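Local coordinates for protein probable acrylyl-CoA reductase AcuI (Escherichia coli, PDB 1O89) that probably catalyses the NADPH-dependent reduction of acryloyl-CoA to propanoyl-CoA, working as a homodimer of the zinc-containing alcohol dehydrogenase family, at residues 298-301 and 302-305; 307-310 and 311-314; 321-324 and 325-329. All blocks are in the same frame, centred on the assembly; numbering follows the deposited sequence.

Contact 1: residues 298-301 and 302-305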
ATOM      1  N   GLN A 298       1.842  15.854 -14.615  1.00 56.89           N
ATOM      2  CA  GLN A 298       1.680  16.426 -13.294  1.00 57.54           C
ATOM      3  C   GLN A 298       2.994  16.380 -12.504  1.00 53.82           C
ATOM      4  O   GLN A 298       3.342  17.338 -11.830  1.00 55.12           O
ATOM      5  CB  GLN A 298       0.556  15.715 -12.557  1.00 58.99           C
ATOM      6  CG  GLN A 298       0.337  16.181 -11.127  1.00 61.32           C
ATOM      7  CD  GLN A 298      -0.759  15.399 -10.416  1.00 65.19           C
ATOM      8  OE1 GLN A 298      -1.231  15.820  -9.356  1.00 67.65           O
ATOM      9  NE2 GLN A 298      -1.173  14.269 -10.998  1.00 64.57           N
ATOM     10  N   ALA A 299       3.734  15.284 -12.619  1.00 50.81           N
ATOM     11  CA  ALA A 299       4.969  15.120 -11.870  1.00 48.57           C
ATOM     12  C   ALA A 299       6.045  16.057 -12.367  1.00 48.67           C
ATOM     13  O   ALA A 299       6.838  16.555 -11.562  1.00 48.51           O
ATOM     14  CB  ALA A 299       5.477  13.677 -11.932  1.00 46.59           C
ATOM     15  N   TRP A 300       6.104  16.263 -13.678  1.00 49.82           N
ATOM     16  CA  TRP A 300       7.116  17.144 -14.241  1.00 51.93           C
ATOM     17  C   TRP A 300       6.850  18.580 -13.833  1.00 54.65           C
ATOM     18  O   TRP A 300       7.789  19.325 -13.589  1.00 56.44           O
ATOM     19  CB  TRP A 300       7.218  17.016 -15.770  1.00 54.25           C
ATOM     20  CG  TRP A 300       8.045  15.835 -16.168  1.00 53.13           C
ATOM     21  CD1 TRP A 300       7.589  14.641 -16.621  1.00 51.71           C
ATOM     22  CD2 TRP A 300       9.472  15.717 -16.091  1.00 53.82           C
ATOM     23  NE1 TRP A 300       8.636  13.787 -16.850  1.00 52.40           N
ATOM     24  CE2 TRP A 300       9.806  14.419 -16.528  1.00 52.71           C
ATOM     25  CE3 TRP A 300      10.508  16.591 -15.722  1.00 55.59           C
ATOM     26  CZ2 TRP A 300      11.120  13.968 -16.606  1.00 54.42           C
ATOM     27  CZ3 TRP A 300      11.812  16.146 -15.794  1.00 57.81           C
ATOM     28  CH2 TRP A 300      12.111  14.839 -16.237  1.00 58.26           C
ATOM     29  N   GLN A 301       5.580  18.972 -13.778  1.00 56.37           N
ATOM     30  CA  GLN A 301       5.206  20.315 -13.334  1.00 60.40           C
ATOM     31  C   GLN A 301       5.624  20.524 -11.872  1.00 58.36           C
ATOM     32  O   GLN A 301       6.139  21.576 -11.507  1.00 60.36           O
ATOM     33  CB  GLN A 301       3.696  20.514 -13.471  1.00 63.97           C
ATOM     34  CG  GLN A 301       3.268  21.949 -13.456  1.00 72.01           C
ATOM     35  CD  GLN A 301       2.475  22.340 -12.215  1.00 76.06           C
ATOM     36  OE1 GLN A 301       2.748  21.860 -11.097  1.00 72.68           O
ATOM     37  NE2 GLN A 301       1.503  23.239 -12.404  1.00 82.37           N
ATOM     38  N   ARG A 302       5.400  19.501 -11.055  1.00 54.92           N
ATOM     39  CA  ARG A 302       5.760  19.529  -9.643  1.00 54.24           C
ATOM     40  C   ARG A 302       7.280  19.641  -9.432  1.00 53.18           C
ATOM     41  O   ARG A 302       7.728  20.344  -8.520  1.00 54.99           O
ATOM     42  CB  ARG A 302       5.212  18.283  -8.932  1.00 52.15           C
ATOM     43  CG  ARG A 302       3.700  18.345  -8.635  1.00 54.68           C
ATOM     44  CD  ARG A 302       3.303  19.449  -7.681  1.00 57.59           C
ATOM     45  NE  ARG A 302       4.020  19.318  -6.415  1.00 56.83           N
ATOM     46  CZ  ARG A 302       3.636  18.544  -5.400  1.00 57.78           C
ATOM     47  NH1 ARG A 302       2.504  17.836  -5.456  1.00 58.91           N
ATOM     48  NH2 ARG A 302       4.383  18.493  -4.304  1.00 57.23           N
ATOM     49  N   LEU A 303       8.062  18.973 -10.283  1.00 51.21           N
ATOM     50  CA  LEU A 303       9.524  19.048 -10.210  1.00 50.95           C
ATOM     51  C   LEU A 303      10.034  20.462 -10.464  1.00 53.97           C
ATOM     52  O   LEU A 303      11.008  20.892  -9.862  1.00 55.99           O
ATOM     53  CB  LEU A 303      10.156  18.094 -11.217  1.00 50.10           C
ATOM     54  CG  LEU A 303      10.154  16.644 -10.765  1.00 48.08           C
ATOM     55  CD1 LEU A 303      10.195  15.706 -11.962  1.00 47.81           C
ATOM     56  CD2 LEU A 303      11.319  16.410  -9.842  1.00 50.44           C
ATOM     57  N   VAL A 304       9.385  21.184 -11.363  1.00 55.42           N
ATOM     58  CA  VAL A 304       9.787  22.545 -11.650  1.00 59.68           C
ATOM     59  C   VAL A 304       9.520  23.459 -10.454  1.00 60.90           C
ATOM     60  O   VAL A 304      10.347  24.290 -10.121  1.00 62.70           O
ATOM     61  CB  VAL A 304       9.068  23.092 -12.887  1.00 63.42           C
ATOM     62  CG1 VAL A 304       9.344  24.572 -13.051  1.00 68.75           C
ATOM     63  CG2 VAL A 304       9.519  22.337 -14.105  1.00 63.65           C
ATOM     64  N   ALA A 305       8.369  23.283  -9.811  1.00 59.99           N
ATOM     65  CA  ALA A 305       7.996  24.107  -8.669  1.00 62.75           C
ATOM     66  C   ALA A 305       8.767  23.778  -7.385  1.00 61.45           C
ATOM     67  O   ALA A 305       8.967  24.664  -6.561  1.00 64.68           O
ATOM     68  CB  ALA A 305       6.488  24.019  -8.420  1.00 64.05           C
TER
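W300 and L303 make a local CH-pi contact within helix 293-306, three residues apart on its buried side; this helix follows strand 282-285, the last strand of the parallel Rossmann-type sheet. The leucine brings a single methyl to the indole: CD1 lies over one face of the six-membered ring, 4.3 Å from its centroid and 26° off the normal, displaced toward the rim so that its nearest ring atom is W300 CE3 at 3.9 Å. With CG beside the backbone N and anti to the carbonyl carbon (chi1 -81°) and chi2 at 103°, the indole turns one face to L303 CD1; it also meets the ring of F150 and I145, both of helix 139-161, and L105 and T107 of strand 103-107.

Underneath runs ordinary helical bonding. R302 N donates to Q298 O at 3.1 Å and L303 N to A299 O at 3.0 Å. The next bond, V304 N to W300 O, is weak at 3.3 Å, while A305 N reaches Q301 O over the same length.

R302 works on another side of the turn. Its CG passes 3.4 Å from Q298 O, then the chain bends at chi2 and again at chi3, carrying the guanidinium away from the turn. There NH1 forms a salt bridge with E160 of helix 139-161 and NH2 another with D306.

The chemistry is thus split between two kinds of attachment: an apolar indole-leucine pair packs into the protein, while an arginine paired with E160 and with D306 of its own helix, its charge probably balanced by both, ties this helix to helix 139-161.

Contact 2: residues 307-310 and 311-314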
ATOM      1  N   LEU A 307      11.876  21.633  -7.033  1.00 59.14           N
ATOM      2  CA  LEU A 307      13.302  21.332  -7.053  1.00 60.99           C
ATOM      3  C   LEU A 307      14.007  22.656  -6.814  1.00 65.17           C
ATOM      4  O   LEU A 307      13.704  23.619  -7.512  1.00 67.79           O
ATOM      5  CB  LEU A 307      13.715  20.739  -8.401  1.00 61.10           C
ATOM      6  CG  LEU A 307      14.524  19.439  -8.442  1.00 61.16           C
ATOM      7  CD1 LEU A 307      14.010  18.396  -7.496  1.00 58.52           C
ATOM      8  CD2 LEU A 307      14.540  18.916  -9.872  1.00 61.70           C
ATOM      9  N   PRO A 308      14.906  22.740  -5.829  1.00 67.41           N
ATOM     10  CA  PRO A 308      15.642  23.995  -5.600  1.00 72.48           C
ATOM     11  C   PRO A 308      16.571  24.322  -6.774  1.00 75.34           C
ATOM     12  O   PRO A 308      16.912  23.431  -7.551  1.00 73.36           O
ATOM     13  CB  PRO A 308      16.472  23.726  -4.322  1.00 74.66           C
ATOM     14  CG  PRO A 308      16.177  22.326  -3.885  1.00 71.65           C
ATOM     15  CD  PRO A 308      15.310  21.671  -4.900  1.00 66.82           C
ATOM     16  N   GLU A 309      16.976  25.581  -6.892  1.00 80.69           N
ATOM     17  CA  GLU A 309      17.920  25.979  -7.949  1.00 85.92           C
ATOM     18  C   GLU A 309      19.289  25.316  -7.786  1.00 88.26           C
ATOM     19  O   GLU A 309      19.922  24.941  -8.782  1.00 90.88           O
ATOM     20  CB  GLU A 309      18.071  27.505  -8.022  1.00 92.34           C
ATOM     21  CG  GLU A 309      16.851  28.236  -8.590  1.00 93.96           C
ATOM     22  CD  GLU A 309      16.295  27.603  -9.863  1.00 92.84           C
ATOM     23  OE1 GLU A 309      16.775  27.954 -10.967  1.00 98.41           O
ATOM     24  OE2 GLU A 309      15.376  26.753  -9.762  1.00 88.86           O
ATOM     25  N   SER A 310      19.725  25.147  -6.538  1.00 88.50           N
ATOM     26  CA  SER A 310      21.005  24.497  -6.234  1.00 92.32           C
ATOM     27  C   SER A 310      21.090  23.055  -6.745  1.00 89.69           C
ATOM     28  O   SER A 310      22.185  22.506  -6.901  1.00 93.81           O
ATOM     29  CB  SER A 310      21.268  24.519  -4.722  1.00 93.67           C
ATOM     30  OG  SER A 310      20.210  23.897  -4.007  1.00 88.31           O
ATOM     31  N   PHE A 311      19.935  22.447  -6.998  1.00 83.34           N
ATOM     32  CA  PHE A 311      19.885  21.108  -7.554  1.00 81.30           C
ATOM     33  C   PHE A 311      20.371  21.054  -9.019  1.00 84.53           C
ATOM     34  O   PHE A 311      21.008  20.073  -9.423  1.00 87.10           O
ATOM     35  CB  PHE A 311      18.458  20.568  -7.446  1.00 74.64           C
ATOM     36  CG  PHE A 311      18.293  19.205  -8.027  1.00 72.71           C
ATOM     37  CD1 PHE A 311      18.629  18.077  -7.289  1.00 73.82           C
ATOM     38  CD2 PHE A 311      17.819  19.047  -9.319  1.00 71.72           C
ATOM     39  CE1 PHE A 311      18.480  16.806  -7.833  1.00 73.05           C
ATOM     40  CE2 PHE A 311      17.667  17.786  -9.866  1.00 70.79           C
ATOM     41  CZ  PHE A 311      17.995  16.666  -9.122  1.00 71.24           C
ATOM     42  N   TYR A 312      20.055  22.092  -9.806  1.00 85.70           N
ATOM     43  CA  TYR A 312      20.403  22.139 -11.237  1.00 89.41           C
ATOM     44  C   TYR A 312      21.857  22.514 -11.492  1.00 97.98           C
ATOM     45  O   TYR A 312      22.440  22.071 -12.489  1.00103.04           O
ATOM     46  CB  TYR A 312      19.514  23.140 -11.998  1.00 89.41           C
ATOM     47  CG  TYR A 312      18.034  22.824 -12.004  1.00 82.62           C
ATOM     48  CD1 TYR A 312      17.490  21.942 -12.935  1.00 81.32           C
ATOM     49  CD2 TYR A 312      17.178  23.423 -11.089  1.00 80.30           C
ATOM     50  CE1 TYR A 312      16.122  21.652 -12.941  1.00 77.07           C
ATOM     51  CE2 TYR A 312      15.822  23.147 -11.085  1.00 75.86           C
ATOM     52  CZ  TYR A 312      15.295  22.259 -12.013  1.00 74.46           C
ATOM     53  OH  TYR A 312      13.949  21.969 -12.014  1.00 71.97           O
ATOM     54  N   THR A 313      22.438  23.345 -10.619  1.00100.59           N
ATOM     55  CA  THR A 313      23.821  23.808 -10.800  1.00109.60           C
ATOM     56  C   THR A 313      24.860  22.741 -10.450  1.00112.63           C
ATOM     57  O   THR A 313      26.052  22.978 -10.631  1.00121.43           O
ATOM     58  CB  THR A 313      24.138  25.139  -9.985  1.00113.36           C
ATOM     59  OG1 THR A 313      24.113  24.910  -8.514  1.00111.12           O
ATOM     60  CG2 THR A 313      23.065  26.199 -10.242  1.00110.82           C
ATOM     61  N   GLN A 314      24.428  21.583  -9.946  1.00 79.95           N
ATOM     62  CA  GLN A 314      25.361  20.497  -9.626  1.00 79.20           C
ATOM     63  C   GLN A 314      26.193  20.139 -10.860  1.00 73.31           C
ATOM     64  O   GLN A 314      25.691  20.151 -11.981  1.00 69.10           O
ATOM     65  CB  GLN A 314      24.623  19.251  -9.103  1.00 81.34           C
ATOM     66  CG  GLN A 314      23.853  19.482  -7.787  1.00 89.29           C
ATOM     67  CD  GLN A 314      23.774  18.249  -6.887  1.00 95.37           C
ATOM     68  OE1 GLN A 314      23.031  17.298  -7.176  1.00 94.97           O
ATOM     69  NE2 GLN A 314      24.518  18.276  -5.776  1.00101.62           N
TER
HETATM   70  O   HOH W   1      12.898  23.637 -10.322  1.00 67.03           O
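L307 lies against the F311 ring, its CD1 over the centre of one face, 4.2 Å above the plane. The second methyl is closer to the rim, with L307 CD2 3.3 Å from F311 CE2. F311 can take the leucine because its CG stands anti to the backbone N (chi1 178°), sending the ring back across the start of helix 309-312. Y312 touches the same leucine from its phenol end, Y312 OH 3.8 Å from L307 CD2. A water in the tyrosine ring plane joins the two residues: it is 2.6 Å from Y312 OH and appears to donate to L307 O at 2.9 Å.

The turn beneath is held by F311 N to P308 O at 3.2 Å and Y312 N to E309 O at 3.0 Å, both spanning three residues as in a 3-10 turn. Farther out, T183 of helix 179-190 touches L307 and F311, I145 backs L307 and Y312, and K141 makes a cation-pi contact with Y312. Shortening F311 to an alanine would probably strip L307 CD1 of its ring face, leave CD2 just one ring, Y312, and open a gap beside T183. The tyrosine thus serves three chemistries: apolar packing, a water bridge and a cation.

Contact 3: residues 321-324 and 325-329; sequences LSEA and PNFAE
E323 runs alongside F327, the two side chains pointing the same way one turn apart, with the carboxylate plane almost perpendicular to the ring at 88°. Its CG stands anti to the carbonyl carbon (chi1 -61°), which sets the chain beside the phenylalanine. The touch is light: E323 OE1 comes to 4.0 Å from F327 CE1, and E323 CB lies about as far from the neighbouring ring carbon. The backbone is closer, since E323 O sits at the ring edge, near its plane, 3.5 Å from F327 CD1.

That carbonyl also accepts a backbone bond of the turn. F327 N donates to E323 O at 3.0 Å, almost straight at the hydrogen (170°). One residue on, A328 N reaches A324 O at 2.8 Å, a shorter but more bent bond. A328 CB crowds the same oxygen.

P325, in the first turn of helix 324-332, has no N-H to give. It instead turns its ring back over the preceding turn, CD lying 3.4 Å from S322 O; the 3.5 Å between P325 CD and A324 CB comes with the peptide link to proline. The stretch before the helix has helical backbone angles without regular helical bonding, though A324 N still reaches L321 O. Here the extended side chain of E323 brings OE2 to S320 N, in a manner resembling the glutamate half of a capping box, and S322 OG bonds to S320 OG.

Around this helix start, A324 and P325 rest on L25 of strand 23-28, and A328 packs on I68 and T69 of helix 62-69. L321 touches V342 and F327 touches T340 of strand 340-343, so the head of helix 324-332 is seated against two strands and a helix.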
ATOM      1  N   LEU A 321      28.698  10.276 -27.513  1.00 61.58           N
ATOM      2  CA  LEU A 321      28.292   8.881 -27.645  1.00 62.06           C
ATOM      3  C   LEU A 321      29.489   7.925 -27.588  1.00 65.66           C
ATOM      4  O   LEU A 321      29.402   6.856 -27.000  1.00 65.72           O
ATOM      5  CB  LEU A 321      27.544   8.683 -28.954  1.00 63.76           C
ATOM      6  CG  LEU A 321      26.142   9.286 -28.997  1.00 61.14           C
ATOM      7  CD1 LEU A 321      25.723   9.501 -30.429  1.00 64.14           C
ATOM      8  CD2 LEU A 321      25.146   8.379 -28.272  1.00 59.30           C
ATOM      9  N   SER A 322      30.607   8.334 -28.184  1.00 69.34           N
ATOM     10  CA  SER A 322      31.785   7.474 -28.307  1.00 74.54           C
ATOM     11  C   SER A 322      32.466   7.218 -26.959  1.00 74.76           C
ATOM     12  O   SER A 322      33.205   6.249 -26.818  1.00 79.20           O
ATOM     13  CB  SER A 322      32.788   8.073 -29.297  1.00 79.58           C
ATOM     14  OG  SER A 322      33.320   9.300 -28.807  1.00 78.90           O
ATOM     15  N   GLU A 323      32.223   8.097 -25.984  1.00 70.96           N
ATOM     16  CA  GLU A 323      32.716   7.918 -24.611  1.00 71.62           C
ATOM     17  C   GLU A 323      31.784   7.118 -23.704  1.00 69.64           C
ATOM     18  O   GLU A 323      32.159   6.782 -22.586  1.00 71.29           O
ATOM     19  CB  GLU A 323      32.955   9.271 -23.943  1.00 69.79           C
ATOM     20  CG  GLU A 323      33.987  10.138 -24.629  1.00 73.20           C
ATOM     21  CD  GLU A 323      33.995  11.538 -24.067  1.00 71.55           C
ATOM     22  OE1 GLU A 323      34.701  11.767 -23.068  1.00 74.68           O
ATOM     23  OE2 GLU A 323      33.295  12.407 -24.619  1.00 69.00           O
ATOM     24  N   ALA A 324      30.572   6.828 -24.168  1.00 66.86           N
ATOM     25  CA  ALA A 324      29.586   6.130 -23.347  1.00 65.85           C
ATOM     26  C   ALA A 324      30.048   4.750 -22.867  1.00 71.06           C
ATOM     27  O   ALA A 324      29.761   4.390 -21.738  1.00 72.02           O
ATOM     28  CB  ALA A 324      28.237   6.030 -24.083  1.00 63.10           C
ATOM     29  N   PRO A 325      30.728   3.966 -23.706  1.00 75.65           N
ATOM     30  CA  PRO A 325      31.268   2.674 -23.261  1.00 82.05           C
ATOM     31  C   PRO A 325      32.247   2.787 -22.084  1.00 86.05           C
ATOM     32  O   PRO A 325      32.094   2.078 -21.088  1.00 89.30           O
ATOM     33  CB  PRO A 325      31.967   2.141 -24.516  1.00 86.36           C
ATOM     34  CG  PRO A 325      31.260   2.818 -25.651  1.00 81.53           C
ATOM     35  CD  PRO A 325      30.999   4.195 -25.140  1.00 76.03           C
ATOM     36  N   ASN A 326      33.226   3.678 -22.192  1.00 86.37           N
ATOM     37  CA  ASN A 326      34.194   3.853 -21.124  1.00 90.76           C
ATOM     38  C   ASN A 326      33.567   4.436 -19.852  1.00 87.83           C
ATOM     39  O   ASN A 326      33.877   3.983 -18.751  1.00 92.81           O
ATOM     40  CB  ASN A 326      35.373   4.710 -21.600  1.00 92.51           C
ATOM     41  CG  ASN A 326      36.344   3.938 -22.494  1.00 99.73           C
ATOM     42  OD1 ASN A 326      37.243   4.531 -23.090  1.00102.37           O
ATOM     43  ND2 ASN A 326      36.167   2.619 -22.593  1.00104.21           N
ATOM     44  N   PHE A 327      32.687   5.424 -20.002  1.00 80.82           N
ATOM     45  CA  PHE A 327      31.974   6.004 -18.858  1.00 78.40           C
ATOM     46  C   PHE A 327      30.976   5.031 -18.239  1.00 79.84           C
ATOM     47  O   PHE A 327      30.685   5.117 -17.048  1.00 81.51           O
ATOM     48  CB  PHE A 327      31.283   7.326 -19.235  1.00 71.98           C
ATOM     49  CG  PHE A 327      32.156   8.525 -19.023  1.00 71.87           C
ATOM     50  CD1 PHE A 327      33.234   8.766 -19.872  1.00 74.45           C
ATOM     51  CD2 PHE A 327      31.937   9.382 -17.952  1.00 71.55           C
ATOM     52  CE1 PHE A 327      34.082   9.855 -19.667  1.00 75.90           C
ATOM     53  CE2 PHE A 327      32.765  10.476 -17.742  1.00 72.73           C
ATOM     54  CZ  PHE A 327      33.845  10.715 -18.604  1.00 74.91           C
ATOM     55  N   ALA A 328      30.472   4.092 -19.039  1.00 80.00           N
ATOM     56  CA  ALA A 328      29.556   3.077 -18.532  1.00 82.44           C
ATOM     57  C   ALA A 328      30.305   2.151 -17.589  1.00 90.79           C
ATOM     58  O   ALA A 328      29.771   1.752 -16.556  1.00 94.08           O
ATOM     59  CB  ALA A 328      28.914   2.286 -19.672  1.00 81.39           C
ATOM     60  N   GLU A 329      31.546   1.826 -17.948  1.00 95.31           N
ATOM     61  CA  GLU A 329      32.403   0.975 -17.121  1.00104.96           C
ATOM     62  C   GLU A 329      32.723   1.645 -15.788  1.00107.06           C
ATOM     63  O   GLU A 329      32.843   0.968 -14.769  1.00115.18           O
ATOM     64  CB  GLU A 329      33.723   0.652 -17.831  1.00109.72           C
ATOM     65  CG  GLU A 329      33.583  -0.029 -19.184  1.00109.96           C
ATOM     66  CD  GLU A 329      34.578  -1.161 -19.382  1.00120.91           C
ATOM     67  OE1 GLU A 329      35.729  -1.047 -18.898  1.00127.91           O
ATOM     68  OE2 GLU A 329      34.207  -2.164 -20.030  1.00123.53           O
TER

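The three contacts come in series toward the end of the chain. Contacts 1 and 2 are neighbours, their centres 14 Å apart: helix 293-306 ends, L307 and P308 turn the chain, and the short helix 309-312 follows, with Y312 OH packing near L303 O. Both also lean on helix 139-161, each touching its I145. Contact 3 stands apart, 26 Å from contact 2 and 31 Å from contact 1 between centres, on the opposite side of the chain's centre from contact 1. Strand 317-319 comes between contacts 2 and 3, pairing with strand 340-343 in the mixed sheet. The chain thus leaves the parallel NADP-binding sheet and ends in the mixed sheet, tying the two parts together.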